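Local coordinates for Lmo0135 protein (Listeria monocytogenes EGD-e, PDB 5ISU) that probably binds peptides or similar solutes outside the cell for an ABC importer, as a family 5 solute-binding protein, at residues S37-L42 with Q487-F492. Numbering follows the deposited sequence.
Sequences SDRVTL and QPVTMF
Val-489 lays its CG1 methyl against Leu-42, meeting CB at 4.1 Å, and the two side chains meet at a slant. CG1 stands anti to its own backbone N (chi1 -172°), which carries it out from the hairpin toward the helix; branching at CB lets one valine methyl reach Leu-42 while the side chain stays short, and leucine offers it an apolar CB and CD1. Beside it, Thr-490 sets its CG2 3.6 Å from Leu-42 O, a van der Waals contact. Its other branch serves the hairpin: OG1 bonds to Phe-492 O at 2.8 Å from above the carbonyl plane, and receives Gln-487 NE2 at 2.9 Å, so threonine pairs a methyl turned to the helix with a hydroxyl that bonds within 487-492. Arg-39 runs its chain alongside Val-489, with NE 3.9 Å from Val-489 O, too long to count as a bond. A bend at chi3 (-86°) turns the guanidinium so that NH1 lies near Val-489 CA; the chain is long enough to pass the valine and still deliver its charge to Glu-255 of strand 248-263, the salt-bridge partner of NH1. Asp-38 suits the N-cap: OD2 accepts from Thr-41 N, a first-turn N-H with no preceding helical carbonyl, and OD1 from Thr-41 OG1. Val-489, with positive phi, centres a classic gamma turn closed by Thr-490 N to Pro-488 O (2.9 Å). The arrangement is thus a short, weakly paired beta-hairpin, its arms joined by Gln-487 N to Met-491 O, packed by its turn on the first turn of helix 39-48 within the periplasmic-binding-protein fold.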
loop_
_atom_site.group_PDB
_atom_site.type_symbol
_atom_site.label_atom_id
_atom_site.label_comp_id
_atom_site.label_asym_id
_atom_site.label_seq_id
_atom_site.Cartn_x
_atom_site.Cartn_y
_atom_site.Cartn_z
ATOM N N SER A 37 -2.797 0.236 10.094
ATOM C CA SER A 37 -2.810 -0.455 8.794
ATOM C C SER A 37 -3.897 0.035 7.811
ATOM O O SER A 37 -3.746 -0.159 6.614
ATOM C CB SER A 37 -2.902 -1.987 8.982
ATOM O OG SER A 37 -4.064 -2.345 9.700
ATOM N N ASP A 38 -4.978 0.655 8.293
ATOM C CA ASP A 38 -6.036 1.141 7.382
ATOM C C ASP A 38 -5.675 2.541 6.799
ATOM O O ASP A 38 -4.821 3.238 7.331
ATOM C CB ASP A 38 -7.399 1.185 8.077
ATOM C CG ASP A 38 -7.438 2.205 9.209
ATOM O OD1 ASP A 38 -6.633 2.046 10.161
ATOM O OD2 ASP A 38 -8.260 3.160 9.150
ATOM N N ARG A 39 -6.348 2.932 5.717
ATOM C CA ARG A 39 -6.067 4.192 5.013
ATOM C C ARG A 39 -6.240 5.447 5.867
ATOM O O ARG A 39 -5.363 6.322 5.859
ATOM C CB ARG A 39 -6.886 4.271 3.701
ATOM C CG ARG A 39 -6.938 5.647 3.033
ATOM C CD ARG A 39 -7.490 5.622 1.600
ATOM N NE ARG A 39 -6.458 5.340 0.579
ATOM C CZ ARG A 39 -6.155 4.149 0.053
ATOM N NH1 ARG A 39 -5.188 4.072 -0.857
ATOM N NH2 ARG A 39 -6.796 3.033 0.409
ATOM N N VAL A 40 -7.311 5.513 6.653
ATOM C CA VAL A 40 -7.570 6.699 7.460
ATOM C C VAL A 40 -6.569 6.868 8.590
ATOM O O VAL A 40 -6.033 7.965 8.789
ATOM C CB VAL A 40 -9.003 6.731 8.000
ATOM C CG1 VAL A 40 -9.218 7.987 8.847
ATOM C CG2 VAL A 40 -9.988 6.692 6.846
ATOM N N THR A 41 -6.285 5.788 9.301
ATOM C CA THR A 41 -5.358 5.861 10.416
ATOM C C THR A 41 -3.958 6.224 9.929
ATOM O O THR A 41 -3.255 7.017 10.570
ATOM C CB THR A 41 -5.281 4.524 11.203
ATOM O OG1 THR A 41 -6.588 4.103 11.583
ATOM C CG2 THR A 41 -4.461 4.673 12.443
ATOM N N LEU A 42 -3.546 5.633 8.812
ATOM C CA LEU A 42 -2.218 5.922 8.266
ATOM C C LEU A 42 -2.114 7.373 7.809
ATOM O O LEU A 42 -1.063 7.992 7.935
ATOM C CB LEU A 42 -1.870 4.963 7.104
ATOM C CG LEU A 42 -1.472 3.541 7.510
ATOM C CD1 LEU A 42 -1.379 2.580 6.327
ATOM C CD2 LEU A 42 -0.156 3.555 8.274
ATOM N N GLN A 487 1.794 11.192 -2.337
ATOM C CA GLN A 487 2.316 9.824 -2.268
ATOM C C GLN A 487 1.209 8.850 -1.982
ATOM O O GLN A 487 0.147 9.244 -1.491
ATOM C CB GLN A 487 3.399 9.699 -1.190
ATOM C CG GLN A 487 2.855 9.706 0.221
ATOM C CD GLN A 487 3.898 9.426 1.277
ATOM O OE1 GLN A 487 5.080 9.573 1.044
ATOM N NE2 GLN A 487 3.443 9.069 2.476
ATOM N N PRO A 488 1.457 7.558 -2.233
ATOM C CA PRO A 488 0.426 6.559 -1.992
ATOM C C PRO A 488 -0.143 6.604 -0.579
ATOM O O PRO A 488 0.561 6.990 0.362
ATOM C CB PRO A 488 1.175 5.244 -2.202
ATOM C CG PRO A 488 2.260 5.599 -3.159
ATOM C CD PRO A 488 2.709 6.948 -2.728
ATOM N N VAL A 489 -1.423 6.254 -0.468
ATOM C CA VAL A 489 -2.176 6.147 0.787
ATOM C C VAL A 489 -2.495 7.434 1.576
ATOM O O VAL A 489 -3.660 7.756 1.777
ATOM C CB VAL A 489 -1.509 5.148 1.797
ATOM C CG1 VAL A 489 -2.405 4.914 3.010
ATOM C CG2 VAL A 489 -1.195 3.806 1.136
ATOM N N THR A 490 -1.467 8.130 2.043
ATOM C CA THR A 490 -1.623 9.276 2.942
ATOM C C THR A 490 -1.825 10.631 2.316
ATOM O O THR A 490 -1.825 11.624 3.032
ATOM C CB THR A 490 -0.372 9.407 3.810
ATOM O OG1 THR A 490 0.721 9.882 3.006
ATOM C CG2 THR A 490 -0.017 8.042 4.441
ATOM N N MET A 491 -1.991 10.668 0.998
ATOM C CA MET A 491 -2.152 11.905 0.207
ATOM C C MET A 491 -0.831 12.610 0.076
ATOM O O MET A 491 -0.308 12.699 -1.017
ATOM C CB MET A 491 -3.224 12.866 0.730
ATOM C CG MET A 491 -4.602 12.258 0.839
ATOM S SD MET A 491 -5.749 13.489 1.470
ATOM C CE MET A 491 -7.193 12.486 1.751
ATOM N N PHE A 492 -0.291 13.116 1.176
ATOM C CA PHE A 492 0.993 13.795 1.130
ATOM C C PHE A 492 1.966 13.190 2.122
ATOM O O PHE A 492 1.562 12.555 3.116
ATOM C CB PHE A 492 0.855 15.279 1.428
ATOM C CG PHE A 492 0.216 16.075 0.327
ATOM C CD1 PHE A 492 0.942 16.413 -0.803
ATOM C CD2 PHE A 492 -1.071 16.551 0.451
ATOM C CE1 PHE A 492 0.384 17.173 -1.814
ATOM C CE2 PHE A 492 -1.634 17.321 -0.550
ATOM C CZ PHE A 492 -0.907 17.621 -1.691
#